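Local structure of MutT/nudix family protein (3GZ5) at residues K194-R197 and R198-Q202. The protein probably acts as an ADP-ribose-dependent transcriptional regulator of NAD metabolism, pairing a NUDIX domain with a DNA-binding winged-helix domain. Residues are numbered along the deposited sequence; the frame is centred on the assembly and turned at random.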
ATOM      1  N   LYS B 194      13.638  -3.636  26.795  1.00 66.63           N
ATOM      2  CA  LYS B 194      14.864  -4.408  26.598  1.00 66.05           C
ATOM      3  C   LYS B 194      14.770  -5.300  25.363  1.00 65.45           C
ATOM      4  O   LYS B 194      15.782  -5.562  24.699  1.00 64.60           O
ATOM      5  CB  LYS B 194      15.157  -5.222  27.865  1.00 66.51           C
ATOM      6  CG  LYS B 194      16.147  -6.373  27.706  1.00 67.91           C
ATOM      7  CD  LYS B 194      17.541  -5.999  28.201  1.00 70.38           C
ATOM      8  CE  LYS B 194      18.252  -7.210  28.803  1.00 70.66           C
ATOM      9  NZ  LYS B 194      18.413  -8.330  27.821  1.00 71.31           N
ATOM     10  N   SER B 195      13.557  -5.772  25.069  1.00 64.73           N
ATOM     11  CA  SER B 195      13.279  -6.415  23.789  1.00 64.72           C
ATOM     12  C   SER B 195      13.488  -5.395  22.647  1.00 64.02           C
ATOM     13  O   SER B 195      14.154  -5.687  21.653  1.00 63.72           O
ATOM     14  CB  SER B 195      11.845  -6.960  23.740  1.00 64.84           C
ATOM     15  OG  SER B 195      11.554  -7.794  24.846  1.00 66.78           O
ATOM     16  N   PHE B 196      12.911  -4.204  22.821  1.00 63.37           N
ATOM     17  CA  PHE B 196      12.986  -3.127  21.832  1.00 63.00           C
ATOM     18  C   PHE B 196      14.426  -2.768  21.479  1.00 62.97           C
ATOM     19  O   PHE B 196      14.795  -2.819  20.307  1.00 62.50           O
ATOM     20  CB  PHE B 196      12.225  -1.887  22.323  1.00 62.68           C
ATOM     21  CG  PHE B 196      12.093  -0.800  21.284  1.00 61.32           C
ATOM     22  CD1 PHE B 196      11.371  -1.023  20.100  1.00 59.09           C
ATOM     23  CD2 PHE B 196      12.678   0.454  21.488  1.00 59.93           C
ATOM     24  CE1 PHE B 196      11.236  -0.010  19.136  1.00 57.55           C
ATOM     25  CE2 PHE B 196      12.544   1.474  20.527  1.00 60.00           C
ATOM     26  CZ  PHE B 196      11.822   1.234  19.350  1.00 57.64           C
ATOM     27  N   ARG B 197      15.219  -2.424  22.500  1.00 63.37           N
ATOM     28  CA  ARG B 197      16.673  -2.214  22.374  1.00 63.99           C
ATOM     29  C   ARG B 197      17.415  -3.344  21.675  1.00 64.18           C
ATOM     30  O   ARG B 197      18.228  -3.090  20.783  1.00 64.33           O
ATOM     31  CB  ARG B 197      17.303  -1.931  23.730  1.00 64.24           C
ATOM     32  CG  ARG B 197      17.280  -0.472  24.092  1.00 65.47           C
ATOM     33  CD  ARG B 197      17.365  -0.264  25.583  1.00 69.86           C
ATOM     34  NE  ARG B 197      17.179   1.139  25.956  1.00 73.12           N
ATOM     35  CZ  ARG B 197      15.999   1.744  26.098  1.00 75.83           C
ATOM     36  NH1 ARG B 197      14.856   1.084  25.882  1.00 76.52           N
ATOM     37  NH2 ARG B 197      15.958   3.028  26.444  1.00 76.70           N
ATOM     38  N   ARG B 198      17.126  -4.581  22.065  1.00 64.76           N
ATOM     39  CA  ARG B 198      17.638  -5.769  21.361  1.00 65.81           C
ATOM     40  C   ARG B 198      17.306  -5.760  19.848  1.00 65.80           C
ATOM     41  O   ARG B 198      18.180  -5.997  19.016  1.00 65.21           O
ATOM     42  CB  ARG B 198      17.127  -7.054  22.049  1.00 65.92           C
ATOM     43  CG  ARG B 198      17.270  -8.376  21.261  1.00 68.39           C
ATOM     44  CD  ARG B 198      17.330  -9.649  22.172  1.00 71.09           C
ATOM     45  NE  ARG B 198      16.309  -9.664  23.231  1.00 72.43           N
ATOM     46  CZ  ARG B 198      16.500  -9.217  24.478  1.00 72.84           C
ATOM     47  NH1 ARG B 198      15.503  -9.262  25.365  1.00 70.83           N
ATOM     48  NH2 ARG B 198      17.685  -8.711  24.838  1.00 73.08           N
ATOM     49  N   ARG B 199      16.048  -5.491  19.503  1.00 66.28           N
ATOM     50  CA  ARG B 199      15.645  -5.425  18.084  1.00 66.29           C
ATOM     51  C   ARG B 199      16.301  -4.251  17.337  1.00 65.57           C
ATOM     52  O   ARG B 199      16.796  -4.422  16.218  1.00 65.15           O
ATOM     53  CB  ARG B 199      14.117  -5.435  17.930  1.00 66.70           C
ATOM     54  CG  ARG B 199      13.527  -6.836  17.611  1.00 68.57           C
ATOM     55  CD  ARG B 199      12.014  -6.938  17.908  1.00 71.28           C
ATOM     56  NE  ARG B 199      11.159  -6.578  16.766  1.00 73.44           N
ATOM     57  CZ  ARG B 199      10.752  -5.337  16.476  1.00 74.61           C
ATOM     58  NH1 ARG B 199      11.115  -4.302  17.232  1.00 74.47           N
ATOM     59  NH2 ARG B 199       9.977  -5.129  15.421  1.00 75.12           N
ATOM     60  N   VAL B 200      16.343  -3.080  17.971  1.00 64.84           N
ATOM     61  CA  VAL B 200      17.019  -1.920  17.389  1.00 64.53           C
ATOM     62  C   VAL B 200      18.485  -2.231  17.031  1.00 64.64           C
ATOM     63  O   VAL B 200      18.887  -2.052  15.871  1.00 64.67           O
ATOM     64  CB  VAL B 200      16.938  -0.668  18.295  1.00 64.42           C
ATOM     65  CG1 VAL B 200      17.870   0.414  17.788  1.00 63.79           C
ATOM     66  CG2 VAL B 200      15.516  -0.140  18.368  1.00 64.09           C
ATOM     67  N   GLU B 201      19.249  -2.718  18.018  1.00 64.24           N
ATOM     68  CA  GLU B 201      20.682  -2.994  17.876  1.00 64.32           C
ATOM     69  C   GLU B 201      20.967  -3.976  16.751  1.00 63.92           C
ATOM     70  O   GLU B 201      21.971  -3.847  16.046  1.00 64.29           O
ATOM     71  CB  GLU B 201      21.293  -3.490  19.194  1.00 64.66           C
ATOM     72  CG  GLU B 201      21.422  -2.390  20.284  1.00 67.18           C
ATOM     73  CD  GLU B 201      22.084  -2.867  21.601  1.00 71.02           C
ATOM     74  OE1 GLU B 201      23.135  -3.552  21.564  1.00 72.34           O
ATOM     75  OE2 GLU B 201      21.561  -2.525  22.688  1.00 72.12           O
ATOM     76  N   GLN B 202      20.064  -4.927  16.556  1.00 63.19           N
ATOM     77  CA  GLN B 202      20.241  -5.953  15.540  1.00 62.74           C
ATOM     78  C   GLN B 202      19.813  -5.509  14.135  1.00 61.81           C
ATOM     79  O   GLN B 202      20.402  -5.936  13.140  1.00 61.53           O
ATOM     80  CB  GLN B 202      19.522  -7.231  15.972  1.00 63.46           C
ATOM     81  CG  GLN B 202      20.312  -8.003  17.037  1.00 64.90           C
ATOM     82  CD  GLN B 202      19.447  -8.895  17.915  1.00 67.12           C
ATOM     83  OE1 GLN B 202      19.650  -8.956  19.132  1.00 68.21           O
ATOM     84  NE2 GLN B 202      18.483  -9.595  17.307  1.00 67.15           N
TER
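Val200 lays its CG2 methyl over one face of the Phe196 ring, 4.1 Å from the ring centroid and 13° off the normal, a CH-pi contact between residues one helical turn apart. The phenyl ring lies on the buried side of helix 193-203, where His183 meets it edge-to-face and Leu179 of helix 176-187 packs against it; its chi1 of -172° places CG beside the carbonyl carbon of Phe196. The same Val200 CG2 also rests 3.4 Å from Phe196 O, the carbonyl that accepts the 2.8 Å hydrogen bond from Val200 N. Beside this pair, the guanidinium of Arg199 turns its edge to Phe196 CD1 and makes a cation-pi contact with Phe234.

The exposed side, by contrast, is mostly basic, and its side chains are linked by no hydrogen bond across the two segments. Arg198, bent at chi3 (46°), folds its guanidinium back across Lys194 O, which sits 3.5 Å above the guanidinium plane near its rim. Its NH2 lies 3.1 Å from Lys194 NZ, two donors of like charge with no bond between them. On the flank toward helix 176-187, Arg197 reaches out through an extended chain, and its NH1 is held by Gln180 OE1 and Gly193 O. Glu201 OE2 is 6.6 Å from Arg197 NE, so the opposite charges are near but not in contact.

Helix 193-203 is thus amphipathic within the winged-helix domain: apolar and aromatic contacts, with the Arg197–Gln180 bond, join it to helix 176-187, while the close approach of Lys194 and Arg198 would concentrate positive charge on the outer surface, consistent with a domain that binds DNA.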